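PDB 3NKL: UDP-D-quinovosamine 4-dehydrogenase from Vibrio fischeri, which probably acts as an oxidoreductase and lyase on a UDP-sugar, this chain being only its Rossmann-like, CoA-binding-type domain. Local coordinates for residues B[67-72]-B[91-96]; B[5-10]-B[27-32]. All blocks are in the same frame, centred on the assembly; numbering follows the deposited sequence.

Interaction 1. Residues B[67-72]-B[91-96]; sequences STVLLA and LHVEVL
Leu96 O takes the shortest bond of this pairing, from Leu71 N at 2.7 Å; the CA-H of Leu70 leans on the same oxygen. Val69 reaches across with both its backbone groups: its N binds Glu94 O at 3.0 Å, and its O receives Leu96 N. A fourth bond runs from Glu94 N to Ser67 O. This ladder is parallel, as expected of strands 68-71 and 94-97 in a right-handed beta-alpha-beta crossover whose connecting helix is 78-89, a building block of Rossmann-type folds. Helix 78-89 covers the flank where Leu71 CD1 meets Val95 CG1 at 3.7 Å, the two side chains slanting past each other. On the face carrying Thr68, Leu70, Glu94 and Leu96, the leucines run alongside in the same direction. With CG of Leu96 set anti to its carbonyl carbon (chi1 -46°), CD1 comes to 3.7 Å from Leu70 CD2, and Thr68 CG2 lies just beyond. Nearer the start of both strands, Glu94 stretches out beside Thr68, and Glu94 OE2 has a weak, unsettled contact with Thr68 OG1 at 3.4 Å. Glu94 OE1 lies close to Glu116 OE1, a like-charged neighbour that might raise the proton affinity of one carboxylate.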
loop_
_atom_site.group_PDB
_atom_site.type_symbol
_atom_site.label_atom_id
_atom_site.label_comp_id
_atom_site.label_asym_id
_atom_site.label_seq_id
_atom_site.Cartn_x
_atom_site.Cartn_y
_atom_site.Cartn_z
ATOM N N SER B 67 10.870 -9.426 19.246
ATOM C CA SER B 67 11.862 -10.251 18.572
ATOM C C SER B 67 11.378 -10.750 17.220
ATOM O O SER B 67 12.018 -11.588 16.620
ATOM C CB SER B 67 12.282 -11.437 19.449
ATOM O OG SER B 67 11.170 -12.238 19.759
ATOM N N THR B 68 10.243 -10.233 16.765
ATOM C CA THR B 68 9.655 -10.632 15.477
ATOM C C THR B 68 9.020 -9.419 14.819
ATOM O O THR B 68 8.273 -8.685 15.468
ATOM C CB THR B 68 8.576 -11.720 15.672
ATOM O OG1 THR B 68 9.184 -12.902 16.191
ATOM C CG2 THR B 68 7.897 -12.064 14.366
ATOM N N VAL B 69 9.323 -9.205 13.535
ATOM C CA VAL B 69 8.717 -8.123 12.778
ATOM C C VAL B 69 8.043 -8.725 11.554
ATOM O O VAL B 69 8.610 -9.593 10.890
ATOM C CB VAL B 69 9.763 -7.037 12.401
ATOM C CG1 VAL B 69 9.180 -6.032 11.389
ATOM C CG2 VAL B 69 10.267 -6.326 13.682
ATOM N N LEU B 70 6.811 -8.303 11.291
ATOM C CA LEU B 70 6.027 -8.838 10.181
ATOM C C LEU B 70 5.969 -7.832 9.035
ATOM O O LEU B 70 5.612 -6.674 9.237
ATOM C CB LEU B 70 4.605 -9.142 10.655
ATOM C CG LEU B 70 4.464 -9.986 11.928
ATOM C CD1 LEU B 70 2.977 -10.258 12.162
ATOM C CD2 LEU B 70 5.236 -11.275 11.807
ATOM N N LEU B 71 6.285 -8.277 7.828
ATOM C CA LEU B 71 6.275 -7.378 6.670
ATOM C C LEU B 71 4.929 -7.431 5.968
ATOM O O LEU B 71 4.471 -8.502 5.580
ATOM C CB LEU B 71 7.355 -7.766 5.670
ATOM C CG LEU B 71 8.791 -7.754 6.202
ATOM C CD1 LEU B 71 9.742 -8.084 5.075
ATOM C CD2 LEU B 71 9.140 -6.401 6.792
ATOM N N ALA B 72 4.301 -6.272 5.816
ATOM C CA ALA B 72 3.060 -6.164 5.076
ATOM C C ALA B 72 3.245 -5.046 4.047
ATOM O O ALA B 72 2.547 -4.025 4.079
ATOM C CB ALA B 72 1.892 -5.863 6.025
ATOM N N LEU B 91 19.042 -5.990 13.273
ATOM C CA LEU B 91 18.525 -5.646 14.594
ATOM C C LEU B 91 18.171 -6.912 15.382
ATOM O O LEU B 91 17.516 -6.833 16.420
ATOM C CB LEU B 91 17.287 -4.751 14.485
ATOM C CG LEU B 91 17.544 -3.390 13.822
ATOM C CD1 LEU B 91 16.240 -2.626 13.679
ATOM C CD2 LEU B 91 18.527 -2.624 14.690
ATOM N N HIS B 92 18.573 -8.060 14.856
ATOM C CA HIS B 92 18.390 -9.345 15.536
ATOM C C HIS B 92 16.924 -9.593 15.856
ATOM O O HIS B 92 16.576 -9.920 16.985
ATOM C CB HIS B 92 19.243 -9.427 16.819
ATOM C CG HIS B 92 20.702 -9.679 16.566
ATOM N ND1 HIS B 92 21.650 -9.638 17.567
ATOM C CD2 HIS B 92 21.372 -9.974 15.422
ATOM C CE1 HIS B 92 22.842 -9.899 17.052
ATOM N NE2 HIS B 92 22.694 -10.118 15.756
ATOM N N VAL B 93 16.061 -9.427 14.857
ATOM C CA VAL B 93 14.696 -9.909 14.956
ATOM C C VAL B 93 14.509 -10.952 13.869
ATOM O O VAL B 93 15.280 -11.013 12.931
ATOM C CB VAL B 93 13.687 -8.781 14.775
ATOM C CG1 VAL B 93 13.877 -7.758 15.913
ATOM C CG2 VAL B 93 13.851 -8.081 13.391
ATOM N N GLU B 94 13.511 -11.796 14.047
ATOM C CA GLU B 94 13.078 -12.731 13.039
ATOM C C GLU B 94 12.158 -11.937 12.115
ATOM O O GLU B 94 11.455 -11.008 12.565
ATOM C CB GLU B 94 12.272 -13.817 13.743
ATOM C CG GLU B 94 11.621 -14.785 12.833
ATOM C CD GLU B 94 10.968 -15.921 13.597
ATOM O OE1 GLU B 94 11.089 -17.070 13.131
ATOM O OE2 GLU B 94 10.351 -15.658 14.657
ATOM N N VAL B 95 12.159 -12.261 10.828
ATOM C CA VAL B 95 11.355 -11.470 9.878
ATOM C C VAL B 95 10.419 -12.400 9.113
ATOM O O VAL B 95 10.884 -13.373 8.496
ATOM C CB VAL B 95 12.249 -10.676 8.898
ATOM C CG1 VAL B 95 11.391 -9.895 7.912
ATOM C CG2 VAL B 95 13.170 -9.718 9.659
ATOM N N LEU B 96 9.111 -12.123 9.180
ATOM C CA LEU B 96 8.114 -12.927 8.474
ATOM C C LEU B 96 7.389 -11.999 7.530
ATOM O O LEU B 96 7.351 -10.797 7.760
ATOM C CB LEU B 96 7.081 -13.535 9.424
ATOM C CG LEU B 96 7.603 -14.198 10.698
ATOM C CD1 LEU B 96 6.430 -14.728 11.549
ATOM C CD2 LEU B 96 8.516 -15.321 10.292
#

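Interaction 2. Residues B[5-10]-B[27-32]; sequences KKVLIY and KEFHPI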
loop_
_atom_site.group_PDB
_atom_site.type_symbol
_atom_site.label_atom_id
_atom_site.label_comp_id
_atom_site.label_asym_id
_atom_site.label_seq_id
_atom_site.Cartn_x
_atom_site.Cartn_y
_atom_site.Cartn_z
ATOM N N LYS B 5 2.645 -12.956 21.518
ATOM C CA LYS B 5 3.959 -12.467 21.120
ATOM C C LYS B 5 3.876 -11.062 20.517
ATOM O O LYS B 5 3.117 -10.819 19.583
ATOM C CB LYS B 5 4.590 -13.431 20.123
ATOM C CG LYS B 5 6.089 -13.443 20.173
ATOM C CD LYS B 5 6.623 -14.850 19.940
ATOM C CE LYS B 5 6.424 -15.284 18.496
ATOM N NZ LYS B 5 7.188 -16.524 18.169
ATOM N N LYS B 6 4.659 -10.134 21.045
ATOM C CA LYS B 6 4.594 -8.757 20.567
ATOM C C LYS B 6 5.358 -8.573 19.255
ATOM O O LYS B 6 6.485 -9.046 19.108
ATOM C CB LYS B 6 5.129 -7.811 21.632
ATOM C CG LYS B 6 4.237 -7.799 22.898
ATOM C CD LYS B 6 4.695 -6.737 23.856
ATOM C CE LYS B 6 4.049 -6.919 25.222
ATOM N NZ LYS B 6 4.862 -6.236 26.273
ATOM N N VAL B 7 4.742 -7.901 18.295
ATOM C CA VAL B 7 5.418 -7.659 17.011
ATOM C C VAL B 7 5.241 -6.227 16.560
ATOM O O VAL B 7 4.325 -5.535 17.007
ATOM C CB VAL B 7 4.821 -8.513 15.875
ATOM C CG1 VAL B 7 4.844 -10.001 16.228
ATOM C CG2 VAL B 7 3.409 -8.062 15.588
ATOM N N LEU B 8 6.104 -5.787 15.645
ATOM C CA LEU B 8 5.811 -4.616 14.847
ATOM C C LEU B 8 5.359 -5.083 13.473
ATOM O O LEU B 8 5.808 -6.132 12.982
ATOM C CB LEU B 8 7.043 -3.729 14.658
ATOM C CG LEU B 8 7.743 -3.212 15.917
ATOM C CD1 LEU B 8 9.019 -2.488 15.520
ATOM C CD2 LEU B 8 6.803 -2.278 16.674
ATOM N N ILE B 9 4.492 -4.295 12.848
ATOM C CA ILE B 9 4.102 -4.558 11.458
ATOM C C ILE B 9 4.712 -3.480 10.590
ATOM O O ILE B 9 4.472 -2.286 10.804
ATOM C CB ILE B 9 2.578 -4.540 11.271
ATOM C CG1 ILE B 9 1.946 -5.698 12.055
ATOM C CG2 ILE B 9 2.209 -4.564 9.759
ATOM C CD1 ILE B 9 0.432 -5.714 12.006
ATOM N N TYR B 10 5.537 -3.897 9.630
ATOM C CA TYR B 10 6.156 -2.963 8.711
ATOM C C TYR B 10 5.189 -2.821 7.541
ATOM O O TYR B 10 4.981 -3.772 6.799
ATOM C CB TYR B 10 7.499 -3.520 8.223
ATOM C CG TYR B 10 8.523 -2.483 7.829
ATOM C CD1 TYR B 10 8.311 -1.632 6.742
ATOM C CD2 TYR B 10 9.710 -2.350 8.545
ATOM C CE1 TYR B 10 9.251 -0.683 6.378
ATOM C CE2 TYR B 10 10.662 -1.405 8.180
ATOM C CZ TYR B 10 10.423 -0.575 7.116
ATOM O OH TYR B 10 11.378 0.350 6.778
ATOM N N LYS B 27 -4.895 -15.149 18.517
ATOM C CA LYS B 27 -4.283 -15.453 19.816
ATOM C C LYS B 27 -2.760 -15.663 19.753
ATOM O O LYS B 27 -2.161 -16.131 20.715
ATOM C CB LYS B 27 -4.961 -16.683 20.444
ATOM C CG LYS B 27 -6.482 -16.560 20.586
ATOM C CD LYS B 27 -7.164 -17.928 20.684
ATOM C CE LYS B 27 -6.816 -18.664 21.979
ATOM N NZ LYS B 27 -7.494 -18.084 23.176
ATOM N N GLU B 28 -2.126 -15.300 18.641
ATOM C CA GLU B 28 -0.699 -15.595 18.482
ATOM C C GLU B 28 0.236 -14.372 18.539
ATOM O O GLU B 28 1.272 -14.394 19.229
ATOM C CB GLU B 28 -0.455 -16.396 17.201
ATOM C CG GLU B 28 0.995 -16.372 16.748
ATOM C CD GLU B 28 1.579 -17.756 16.562
ATOM O OE1 GLU B 28 2.748 -17.854 16.114
ATOM O OE2 GLU B 28 0.868 -18.742 16.865
ATOM N N PHE B 29 -0.111 -13.315 17.806
ATOM C CA PHE B 29 0.711 -12.109 17.804
ATOM C C PHE B 29 -0.098 -10.897 18.265
ATOM O O PHE B 29 -1.303 -10.814 18.028
ATOM C CB PHE B 29 1.250 -11.818 16.403
ATOM C CG PHE B 29 2.209 -12.848 15.871
ATOM C CD1 PHE B 29 3.473 -12.988 16.410
ATOM C CD2 PHE B 29 1.856 -13.645 14.789
ATOM C CE1 PHE B 29 4.366 -13.919 15.908
ATOM C CE2 PHE B 29 2.747 -14.570 14.272
ATOM C CZ PHE B 29 4.003 -14.707 14.827
ATOM N N HIS B 30 0.574 -9.941 18.895
ATOM C CA HIS B 30 -0.058 -8.672 19.195
ATOM C C HIS B 30 0.713 -7.527 18.545
ATOM O O HIS B 30 1.873 -7.267 18.894
ATOM C CB HIS B 30 -0.159 -8.457 20.707
ATOM C CG HIS B 30 -0.596 -7.076 21.084
ATOM N ND1 HIS B 30 -1.859 -6.596 20.810
ATOM C CD2 HIS B 30 0.064 -6.068 21.701
ATOM C CE1 HIS B 30 -1.958 -5.352 21.241
ATOM N NE2 HIS B 30 -0.806 -5.006 21.788
ATOM N N PRO B 31 0.082 -6.837 17.583
ATOM C CA PRO B 31 0.826 -5.754 16.943
ATOM C C PRO B 31 0.927 -4.562 17.895
ATOM O O PRO B 31 -0.094 -4.037 18.323
ATOM C CB PRO B 31 -0.025 -5.424 15.702
ATOM C CG PRO B 31 -1.394 -5.885 16.035
ATOM C CD PRO B 31 -1.281 -6.997 17.038
ATOM N N ILE B 32 2.149 -4.168 18.236
ATOM C CA ILE B 32 2.395 -3.059 19.156
ATOM C C ILE B 32 2.295 -1.708 18.465
ATOM O O ILE B 32 1.788 -0.736 19.031
ATOM C CB ILE B 32 3.816 -3.169 19.742
ATOM C CG1 ILE B 32 3.934 -4.436 20.585
ATOM C CG2 ILE B 32 4.163 -1.936 20.553
ATOM C CD1 ILE B 32 2.891 -4.543 21.646
#
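Val7 and Phe29 cross at about a right angle, and CG1 of the valine presses obliquely on the phenylalanine ring, 3.3 Å from CD1. CG1 lies anti to the carbonyl carbon of Val7 (chi1 -55°), which carries this methyl to the ring, while CG2 turns to the backbone of Pro31. Lys5 instead runs alongside Phe29, pointing the same way; bends at chi2 and chi3 bring its CE methylene obliquely to the ring, 3.6 Å from CE1. Lys5 O meets the ring at its edge, in plane, and Glu28 CG sits over one face, offset toward the rim. The aromatic group is thus bordered from several directions by aliphatic carbons and one carbonyl. Lys5 NZ and Glu28 OE1 remain 5.1 Å apart, not in contact, and any attraction between the opposite charges would probably be slight. Strands 5-10 and 29-35, with helix 14-25 between them, form a beta-alpha-beta unit; the glycine-rich Gly11, Gly13, Gly16 pattern following strand 5-10 is consistent with the dinucleotide-binding turn of Rossmann folds. Their parallel ladder uses His30 N to Lys5 O (2.8 Å), Val7 N to His30 O, and Ile32 N to Val7 O. Because His30 and Ile32 supply the amides, Pro31 loses nothing in this ladder by lacking an N-H. Its CB lies beside Ile9 CD1 at 3.7 Å, the two side chains pointing alike, and helix 14-25 packs on both residues. On the face that carries Lys6 and His30, the extended Lys6 chain slants over Ile32, with CD 3.6 Å from Ile32 CD1.

In the fold
Residues 5-32 of interaction 2 precede residues 67-96 of interaction 1 in the sequence, and the centres of the two contacts lie about 10 Å apart. Each joins the strands of one beta-alpha-beta unit, first through helix 14-25 and then through helix 78-89. Strands 5-10 and 68-71 are neighbours at the middle of one sheet, where probable hydrogen bonds link Tyr10 N to Leu70 O and Ala72 N to Tyr10 O. Leu71 also packs on Tyr10. The strands run 29-35, 5-10, 68-71, 94-97 in parallel, so the two adjoining units build the core of a Rossmann-like sheet, with the glycine-rich turn, probably of the nucleotide-binding type, at the end of strand 5-10.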